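Local coordinates for protein fasciclin-1 (Drosophila melanogaster, PDB 1O70) that serves as a neural cell adhesion molecule, probably tethered to the membrane by a GPI anchor, of which this chain holds the third and fourth FAS1 domains, at residues S254-L259 against S265-V270; Y277-N282 against I286-P291; G36-D41 against I76-I81. One frame throughout, in Å; residues are numbered along the deposited sequence.

Interaction 1. Residues S254-L259 against S265-V270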
loop_
_atom_site.group_PDB
_atom_site.type_symbol
_atom_site.label_atom_id
_atom_site.label_comp_id
_atom_site.label_asym_id
_atom_site.label_seq_id
_atom_site.Cartn_x
_atom_site.Cartn_y
_atom_site.Cartn_z
ATOM N N SER A 254 2.684 17.268 19.455
ATOM C CA SER A 254 3.565 18.403 19.220
ATOM C C SER A 254 2.885 19.260 18.165
ATOM O O SER A 254 1.756 18.976 17.764
ATOM C CB SER A 254 4.922 17.939 18.690
ATOM O OG SER A 254 4.888 17.797 17.281
ATOM N N GLY A 255 3.568 20.305 17.710
ATOM C CA GLY A 255 2.985 21.167 16.696
ATOM C C GLY A 255 2.833 20.424 15.382
ATOM O O GLY A 255 1.736 20.007 15.002
ATOM N N SER A 256 3.950 20.262 14.682
ATOM C CA SER A 256 3.968 19.559 13.407
ATOM C C SER A 256 4.925 18.370 13.511
ATOM O O SER A 256 5.345 18.001 14.606
ATOM C CB SER A 256 4.415 20.508 12.285
ATOM O OG SER A 256 5.747 20.966 12.473
ATOM N N VAL A 257 5.267 17.778 12.371
ATOM C CA VAL A 257 6.167 16.633 12.329
ATOM C C VAL A 257 7.439 16.996 11.580
ATOM O O VAL A 257 7.403 17.702 10.572
ATOM C CB VAL A 257 5.502 15.436 11.628
ATOM C CG1 VAL A 257 6.438 14.239 11.636
ATOM C CG2 VAL A 257 4.193 15.096 12.321
ATOM N N ILE A 258 8.569 16.515 12.081
ATOM C CA ILE A 258 9.847 16.794 11.448
ATOM C C ILE A 258 10.610 15.501 11.251
ATOM O O ILE A 258 10.996 14.841 12.214
ATOM C CB ILE A 258 10.703 17.725 12.307
ATOM C CG1 ILE A 258 9.865 18.910 12.773
ATOM C CG2 ILE A 258 11.901 18.207 11.505
ATOM C CD1 ILE A 258 10.573 19.799 13.766
ATOM N N LEU A 259 10.839 15.148 9.997
ATOM C CA LEU A 259 11.551 13.924 9.697
ATOM C C LEU A 259 12.834 14.211 8.943
ATOM O O LEU A 259 12.893 15.133 8.122
ATOM C CB LEU A 259 10.667 12.991 8.866
ATOM C CG LEU A 259 9.298 12.592 9.421
ATOM C CD1 LEU A 259 8.652 11.632 8.446
ATOM C CD2 LEU A 259 9.436 11.944 10.795
ATOM N N SER A 265 15.746 18.007 6.031
ATOM C CA SER A 265 14.640 17.504 6.837
ATOM C C SER A 265 13.311 17.814 6.155
ATOM O O SER A 265 13.258 18.579 5.197
ATOM C CB SER A 265 14.668 18.120 8.244
ATOM O OG SER A 265 14.457 19.522 8.216
ATOM N N LEU A 266 12.245 17.195 6.646
ATOM C CA LEU A 266 10.910 17.398 6.104
ATOM C C LEU A 266 9.992 17.836 7.233
ATOM O O LEU A 266 9.886 17.168 8.267
ATOM C CB LEU A 266 10.375 16.101 5.484
ATOM C CG LEU A 266 8.981 16.162 4.851
ATOM C CD1 LEU A 266 9.002 17.094 3.642
ATOM C CD2 LEU A 266 8.546 14.770 4.427
ATOM N N SER A 267 9.335 18.967 7.041
ATOM C CA SER A 267 8.423 19.473 8.051
ATOM C C SER A 267 7.023 19.449 7.453
ATOM O O SER A 267 6.723 20.174 6.506
ATOM C CB SER A 267 8.812 20.902 8.438
ATOM O OG SER A 267 8.288 21.250 9.709
ATOM N N ILE A 268 6.173 18.596 7.998
ATOM C CA ILE A 268 4.816 18.491 7.508
ATOM C C ILE A 268 3.896 18.327 8.693
ATOM O O ILE A 268 4.344 18.262 9.835
ATOM C CB ILE A 268 4.638 17.257 6.608
ATOM C CG1 ILE A 268 5.000 15.998 7.402
ATOM C CG2 ILE A 268 5.486 17.392 5.355
ATOM C CD1 ILE A 268 4.748 14.709 6.669
ATOM N N ARG A 269 2.602 18.261 8.416
ATOM C CA ARG A 269 1.624 18.060 9.464
ATOM C C ARG A 269 0.602 17.101 8.878
ATOM O O ARG A 269 0.202 17.256 7.726
ATOM C CB ARG A 269 0.970 19.378 9.836
ATOM C CG ARG A 269 0.143 19.274 11.081
ATOM C CD ARG A 269 -0.728 20.485 11.257
ATOM N NE ARG A 269 -1.683 20.260 12.332
ATOM C CZ ARG A 269 -2.714 21.056 12.590
ATOM N NH1 ARG A 269 -2.926 22.137 11.844
ATOM N NH2 ARG A 269 -3.530 20.778 13.601
ATOM N N VAL A 270 0.195 16.102 9.655
ATOM C CA VAL A 270 -0.769 15.112 9.179
ATOM C C VAL A 270 -2.059 15.129 9.993
ATOM O O VAL A 270 -2.013 15.208 11.217
ATOM C CB VAL A 270 -0.172 13.686 9.245
ATOM C CG1 VAL A 270 -1.152 12.685 8.644
ATOM C CG2 VAL A 270 1.165 13.638 8.520
#
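V257 and L259 pair with I268 and L266 as the two hydrogen-bonded pairs of an antiparallel beta hairpin, the strands 257-259 and 265-270 running at 160° to each other. The hairpin forms one margin of the seven-stranded mixed sheet in the fourth FAS1 domain, with strand 257-260 outermost. Each pair exchanges two backbone bonds: V257 N gives to I268 O at 2.7 Å and L259 N to L266 O at 2.8 Å, and I268 N and L266 N return them to V257 O and L259 O. Between the pairs, I258 CA approaches L266 O and S267 CA approaches V257 O, both as CA-H...O contacts.

V257, L259, L266 and I268 share the buried face, where V257 also leans on F250 of helix 244-253 and both L266 and I268 touch W281. V257 CB stands 4.3 Å from I268 CG1. I258 and S267 occupy the exposed face; chi1 of -159° swings S267 OG away from its own N, to 3.8 Å from S256 OG, too far for a hydrogen bond. Beyond the bridges, R269 runs out extended to a salt bridge with E271. S256 points toward the partner strand, its CB 3.3 Å from I268 O.

Interaction 2. Residues Y277-N282 against I286-P291; sequences YVIIWN and INVYRP
V288 N bonds to Y277 O at 3.0 Å at one end of the pairing of two antiparallel strands. Farther along, I279 and I286 exchange a pair of backbone bonds, I279 N to I286 O and I286 N to I279 O, each 2.8 Å long. The return link from Y277 N to V288 O is made through a water, which accepts from the first and donates to the second; it lies in the plane of the Y277 ring, at its edge.

The Y277 side chain can be followed outward. Its CB rests 4.0 Å from V288 CG2. With CG anti to the carbonyl carbon (chi1 -69°), the ring is carried past V288, and CD1 comes within 4.1 Å of P291 CB, the two side chains crossing at about a right angle. The side chain also packs on M244 and V248 of helix 244-253.

V288 CG2 serves a second neighbour on the same face, lying 3.7 Å from I279 CG1, again nearly at right angles. On the reverse face V278 and N287 lie side by side and point the same way, with N287 OD1 3.6 Å from V278 CG1.

After V288 the chain turns a corner, and Y289 and R290 both face V302 as a classic beta bulge. The whole is a beta hairpin in the mixed sheet of a FAS1 domain, its longer strand broken by that bulge.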
loop_
_atom_site.group_PDB
_atom_site.type_symbol
_atom_site.label_atom_id
_atom_site.label_comp_id
_atom_site.label_asym_id
_atom_site.label_seq_id
_atom_site.Cartn_x
_atom_site.Cartn_y
_atom_site.Cartn_z
ATOM N N TYR A 277 -6.217 10.202 5.444
ATOM C CA TYR A 277 -5.177 10.986 6.109
ATOM C C TYR A 277 -4.801 12.114 5.161
ATOM O O TYR A 277 -4.816 11.920 3.948
ATOM C CB TYR A 277 -3.936 10.135 6.402
ATOM C CG TYR A 277 -4.139 9.077 7.455
ATOM C CD1 TYR A 277 -4.576 7.798 7.116
ATOM C CD2 TYR A 277 -3.901 9.358 8.795
ATOM C CE1 TYR A 277 -4.771 6.823 8.095
ATOM C CE2 TYR A 277 -4.095 8.394 9.777
ATOM C CZ TYR A 277 -4.529 7.133 9.426
ATOM O OH TYR A 277 -4.738 6.184 10.406
ATOM N N VAL A 278 -4.471 13.286 5.699
ATOM C CA VAL A 278 -4.096 14.422 4.857
ATOM C C VAL A 278 -2.740 14.989 5.272
ATOM O O VAL A 278 -2.405 15.047 6.460
ATOM C CB VAL A 278 -5.125 15.581 4.935
ATOM C CG1 VAL A 278 -4.947 16.511 3.752
ATOM C CG2 VAL A 278 -6.528 15.034 4.970
ATOM N N ILE A 279 -1.969 15.412 4.280
ATOM C CA ILE A 279 -0.655 15.983 4.514
ATOM C C ILE A 279 -0.641 17.470 4.206
ATOM O O ILE A 279 -1.027 17.909 3.117
ATOM C CB ILE A 279 0.425 15.290 3.650
ATOM C CG1 ILE A 279 0.706 13.890 4.205
ATOM C CG2 ILE A 279 1.687 16.136 3.613
ATOM C CD1 ILE A 279 1.692 13.093 3.402
ATOM N N ILE A 280 -0.182 18.242 5.180
ATOM C CA ILE A 280 -0.088 19.676 5.030
ATOM C C ILE A 280 1.393 19.988 4.963
ATOM O O ILE A 280 2.121 19.832 5.939
ATOM C CB ILE A 280 -0.759 20.372 6.224
ATOM C CG1 ILE A 280 -2.258 20.028 6.216
ATOM C CG2 ILE A 280 -0.545 21.881 6.151
ATOM C CD1 ILE A 280 -2.999 20.409 7.473
ATOM N N TRP A 281 1.834 20.379 3.779
ATOM C CA TRP A 281 3.225 20.716 3.529
ATOM C C TRP A 281 3.205 22.146 3.031
ATOM O O TRP A 281 2.561 22.438 2.024
ATOM C CB TRP A 281 3.791 19.809 2.443
ATOM C CG TRP A 281 5.175 20.156 2.029
ATOM C CD1 TRP A 281 6.316 20.002 2.760
ATOM C CD2 TRP A 281 5.575 20.693 0.759
ATOM N NE1 TRP A 281 7.408 20.403 2.017
ATOM C CE2 TRP A 281 6.982 20.825 0.790
ATOM C CE3 TRP A 281 4.882 21.062 -0.400
ATOM C CZ2 TRP A 281 7.705 21.323 -0.292
ATOM C CZ3 TRP A 281 5.606 21.558 -1.483
ATOM C CH2 TRP A 281 7.007 21.679 -1.419
ATOM N N ASN A 282 3.913 23.032 3.721
ATOM C CA ASN A 282 3.925 24.438 3.348
ATOM C C ASN A 282 2.482 24.948 3.256
ATOM O O ASN A 282 1.734 24.899 4.232
ATOM C CB ASN A 282 4.639 24.645 2.011
ATOM C CG ASN A 282 6.138 24.414 2.107
ATOM O OD1 ASN A 282 6.701 24.364 3.203
ATOM N ND2 ASN A 282 6.793 24.285 0.955
ATOM N N ILE A 286 -2.237 17.845 0.621
ATOM C CA ILE A 286 -2.250 16.673 -0.238
ATOM C C ILE A 286 -2.856 15.455 0.460
ATOM O O ILE A 286 -2.441 15.081 1.560
ATOM C CB ILE A 286 -0.815 16.290 -0.702
ATOM C CG1 ILE A 286 -0.221 17.380 -1.595
ATOM C CG2 ILE A 286 -0.848 14.968 -1.475
ATOM C CD1 ILE A 286 0.478 18.486 -0.859
ATOM N N ASN A 287 -3.822 14.822 -0.199
ATOM C CA ASN A 287 -4.460 13.642 0.365
ATOM C C ASN A 287 -3.560 12.428 0.209
ATOM O O ASN A 287 -2.908 12.250 -0.826
ATOM C CB ASN A 287 -5.795 13.350 -0.325
ATOM C CG ASN A 287 -6.862 14.374 0.002
ATOM O OD1 ASN A 287 -6.823 15.032 1.047
ATOM N ND2 ASN A 287 -7.844 14.493 -0.879
ATOM N N VAL A 288 -3.515 11.603 1.249
ATOM C CA VAL A 288 -2.727 10.382 1.217
ATOM C C VAL A 288 -3.657 9.313 0.626
ATOM O O VAL A 288 -4.574 8.847 1.293
ATOM C CB VAL A 288 -2.281 9.972 2.648
ATOM C CG1 VAL A 288 -1.421 8.719 2.588
ATOM C CG2 VAL A 288 -1.513 11.104 3.305
ATOM N N TYR A 289 -3.425 8.948 -0.633
ATOM C CA TYR A 289 -4.255 7.964 -1.329
ATOM C C TYR A 289 -4.123 6.534 -0.795
ATOM O O TYR A 289 -5.121 5.852 -0.584
ATOM C CB TYR A 289 -3.945 7.992 -2.825
ATOM C CG TYR A 289 -4.834 7.100 -3.646
ATOM C CD1 TYR A 289 -6.210 7.325 -3.711
ATOM C CD2 TYR A 289 -4.307 6.017 -4.346
ATOM C CE1 TYR A 289 -7.045 6.487 -4.455
ATOM C CE2 TYR A 289 -5.135 5.174 -5.094
ATOM C CZ TYR A 289 -6.502 5.415 -5.141
ATOM O OH TYR A 289 -7.322 4.579 -5.869
ATOM N N ARG A 290 -2.897 6.063 -0.607
ATOM C CA ARG A 290 -2.683 4.728 -0.056
ATOM C C ARG A 290 -1.715 4.902 1.107
ATOM O O ARG A 290 -0.504 5.073 0.912
ATOM C CB ARG A 290 -2.065 3.787 -1.094
ATOM C CG ARG A 290 -3.046 3.200 -2.093
ATOM C CD ARG A 290 -2.308 2.536 -3.226
ATOM N NE ARG A 290 -1.419 1.481 -2.754
ATOM C CZ ARG A 290 -0.384 1.027 -3.454
ATOM N NH1 ARG A 290 -0.116 1.548 -4.652
ATOM N NH2 ARG A 290 0.374 0.057 -2.957
ATOM N N PRO A 291 -2.242 4.907 2.330
ATOM C CA PRO A 291 -1.351 5.065 3.474
ATOM C C PRO A 291 -0.784 3.732 3.922
ATOM O O PRO A 291 -1.360 2.671 3.677
ATOM C CB PRO A 291 -2.271 5.634 4.533
ATOM C CG PRO A 291 -3.541 4.887 4.252
ATOM C CD PRO A 291 -3.649 5.042 2.742
HETATM O O HOH W 1 -5.546 8.200 3.739
#

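Interaction 3. Residues G36-D41 against I76-I81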
loop_
_atom_site.group_PDB
_atom_site.type_symbol
_atom_site.label_atom_id
_atom_site.label_comp_id
_atom_site.label_asym_id
_atom_site.label_seq_id
_atom_site.Cartn_x
_atom_site.Cartn_y
_atom_site.Cartn_z
ATOM N N GLY A 36 -9.583 -16.445 18.084
ATOM C CA GLY A 36 -10.860 -17.021 17.718
ATOM C C GLY A 36 -11.828 -15.866 17.573
ATOM O O GLY A 36 -12.917 -16.007 17.013
ATOM N N ALA A 37 -11.411 -14.711 18.092
ATOM C CA ALA A 37 -12.214 -13.485 18.038
ATOM C C ALA A 37 -12.519 -13.167 16.579
ATOM O O ALA A 37 -13.561 -12.597 16.245
ATOM C CB ALA A 37 -11.450 -12.327 18.676
ATOM N N VAL A 38 -11.584 -13.543 15.716
ATOM C CA VAL A 38 -11.731 -13.324 14.293
ATOM C C VAL A 38 -12.994 -14.023 13.798
ATOM O O VAL A 38 -13.799 -13.441 13.069
ATOM C CB VAL A 38 -10.508 -13.875 13.533
ATOM C CG1 VAL A 38 -10.748 -13.804 12.039
ATOM C CG2 VAL A 38 -9.258 -13.096 13.929
ATOM N N LEU A 39 -13.169 -15.274 14.207
ATOM C CA LEU A 39 -14.326 -16.051 13.791
ATOM C C LEU A 39 -15.636 -15.367 14.198
ATOM O O LEU A 39 -16.642 -15.472 13.496
ATOM C CB LEU A 39 -14.232 -17.466 14.386
ATOM C CG LEU A 39 -15.088 -18.641 13.867
ATOM C CD1 LEU A 39 -16.485 -18.576 14.446
ATOM C CD2 LEU A 39 -15.122 -18.638 12.343
ATOM N N ASP A 40 -15.621 -14.648 15.318
ATOM C CA ASP A 40 -16.824 -13.964 15.779
ATOM C C ASP A 40 -17.244 -12.847 14.840
ATOM O O ASP A 40 -18.424 -12.714 14.502
ATOM C CB ASP A 40 -16.623 -13.391 17.185
ATOM C CG ASP A 40 -16.596 -14.469 18.257
ATOM O OD1 ASP A 40 -17.427 -15.411 18.159
ATOM O OD2 ASP A 40 -15.756 -14.363 19.188
ATOM N N ASP A 41 -16.276 -12.032 14.434
ATOM C CA ASP A 41 -16.551 -10.923 13.529
ATOM C C ASP A 41 -17.030 -11.418 12.170
ATOM O O ASP A 41 -17.927 -10.826 11.559
ATOM C CB ASP A 41 -15.301 -10.057 13.367
ATOM C CG ASP A 41 -14.919 -9.349 14.652
ATOM O OD1 ASP A 41 -15.823 -8.788 15.313
ATOM O OD2 ASP A 41 -13.720 -9.350 14.997
ATOM N N ILE A 76 -3.471 -9.210 10.638
ATOM C CA ILE A 76 -3.193 -9.760 9.330
ATOM C C ILE A 76 -4.414 -10.527 8.854
ATOM O O ILE A 76 -4.884 -10.329 7.734
ATOM C CB ILE A 76 -1.970 -10.675 9.395
ATOM C CG1 ILE A 76 -0.731 -9.813 9.656
ATOM C CG2 ILE A 76 -1.854 -11.503 8.121
ATOM C CD1 ILE A 76 0.573 -10.573 9.706
ATOM N N LEU A 77 -4.940 -11.389 9.717
ATOM C CA LEU A 77 -6.128 -12.156 9.374
ATOM C C LEU A 77 -7.280 -11.227 9.007
ATOM O O LEU A 77 -7.933 -11.425 7.982
ATOM C CB LEU A 77 -6.551 -13.053 10.544
ATOM C CG LEU A 77 -5.729 -14.322 10.827
ATOM C CD1 LEU A 77 -6.069 -14.841 12.210
ATOM C CD2 LEU A 77 -6.015 -15.386 9.768
ATOM N N ASN A 78 -7.517 -10.206 9.826
ATOM C CA ASN A 78 -8.613 -9.278 9.579
ATOM C C ASN A 78 -8.606 -8.561 8.238
ATOM O O ASN A 78 -9.671 -8.255 7.708
ATOM C CB ASN A 78 -8.691 -8.232 10.684
ATOM C CG ASN A 78 -9.029 -8.835 12.023
ATOM O OD1 ASN A 78 -9.798 -9.786 12.112
ATOM N ND2 ASN A 78 -8.458 -8.275 13.081
ATOM N N MET A 79 -7.429 -8.284 7.684
ATOM C CA MET A 79 -7.390 -7.589 6.408
ATOM C C MET A 79 -7.690 -8.517 5.234
ATOM O O MET A 79 -7.864 -8.059 4.103
ATOM C CB MET A 79 -6.049 -6.867 6.204
ATOM C CG MET A 79 -4.839 -7.752 6.131
ATOM S SD MET A 79 -3.325 -6.819 5.744
ATOM C CE MET A 79 -3.016 -5.969 7.317
ATOM N N HIS A 80 -7.763 -9.823 5.501
ATOM C CA HIS A 80 -8.088 -10.796 4.455
ATOM C C HIS A 80 -9.599 -10.998 4.442
ATOM O O HIS A 80 -10.110 -11.787 3.650
ATOM C CB HIS A 80 -7.435 -12.152 4.721
ATOM C CG HIS A 80 -5.975 -12.211 4.394
ATOM N ND1 HIS A 80 -4.995 -11.807 5.275
ATOM C CD2 HIS A 80 -5.326 -12.675 3.298
ATOM C CE1 HIS A 80 -3.805 -12.026 4.740
ATOM N NE2 HIS A 80 -3.978 -12.553 3.541
ATOM N N ILE A 81 -10.310 -10.285 5.318
ATOM C CA ILE A 81 -11.765 -10.414 5.425
ATOM C C ILE A 81 -12.549 -9.166 4.989
ATOM O O ILE A 81 -12.677 -8.190 5.739
ATOM C CB ILE A 81 -12.189 -10.767 6.872
ATOM C CG1 ILE A 81 -11.417 -11.990 7.369
ATOM C CG2 ILE A 81 -13.670 -11.059 6.922
ATOM C CD1 ILE A 81 -11.582 -12.233 8.864
HETATM O O HOH W 2 -11.374 -9.987 14.596
#
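V38 supplies the apolar part of this contact from helix 37-43, its two methyls meeting the last turn of helix 70-79 and the start of strand 81-82. CG1 lies 3.6 Å from I81 CD1, while CG2 sits 4.0 Å from L77 CD1, the valine and leucine side chains crossing at about a right angle. The fork is set by chi1 of 173°, which spreads the methyls, CG1 toward I81 and CG2 toward L77. N78 OD1 adds a van der Waals contact, 3.8 Å from V38 CG2. I31 of helix 21-33 packs against both V38 and L77, extending the apolar cluster. An alanine at V38 would lose both methyls and is likely to leave a gap between L77 and I81, with the two helices less firmly in touch.

The polar link is a water that donates to N78 OD1 at 2.9 Å. The same water donates to D41 OD2, tying the aspartate and the asparagine across the helices beside the apolar patch.

Within 76-81, H80 ND1 donates to I76 O at 2.9 Å. I76 O lies close to the imidazole plane, though ND1 approaches from above the carbonyl plane. This bond pins the ring back against the last turn of helix 70-79. The arrangement is helix-to-helix packing in the third FAS1 domain that takes in the first residue of strand 81-82, an outermost strand of its sheet.

Overall arrangement
Along the chain interaction 3 comes first, in the third FAS1 domain, and interactions 1 and 2 follow in the fourth. The last two are successive hairpins of one mixed sheet, with centres 12 Å apart: strands 265-273 and 276-281 are neighbours in it, and R269 O and I280 N, 2.8 Å apart, probably share a hydrogen bond between them. Four strands thus run in order from the outermost one inward. Interaction 3 stands apart, its centre 34 Å from that of interaction 1 and 29 Å from that of interaction 2. Both domains hold a seven-stranded sheet with the same strand order, so this part of the adhesion molecule holds two copies of one fold in tandem.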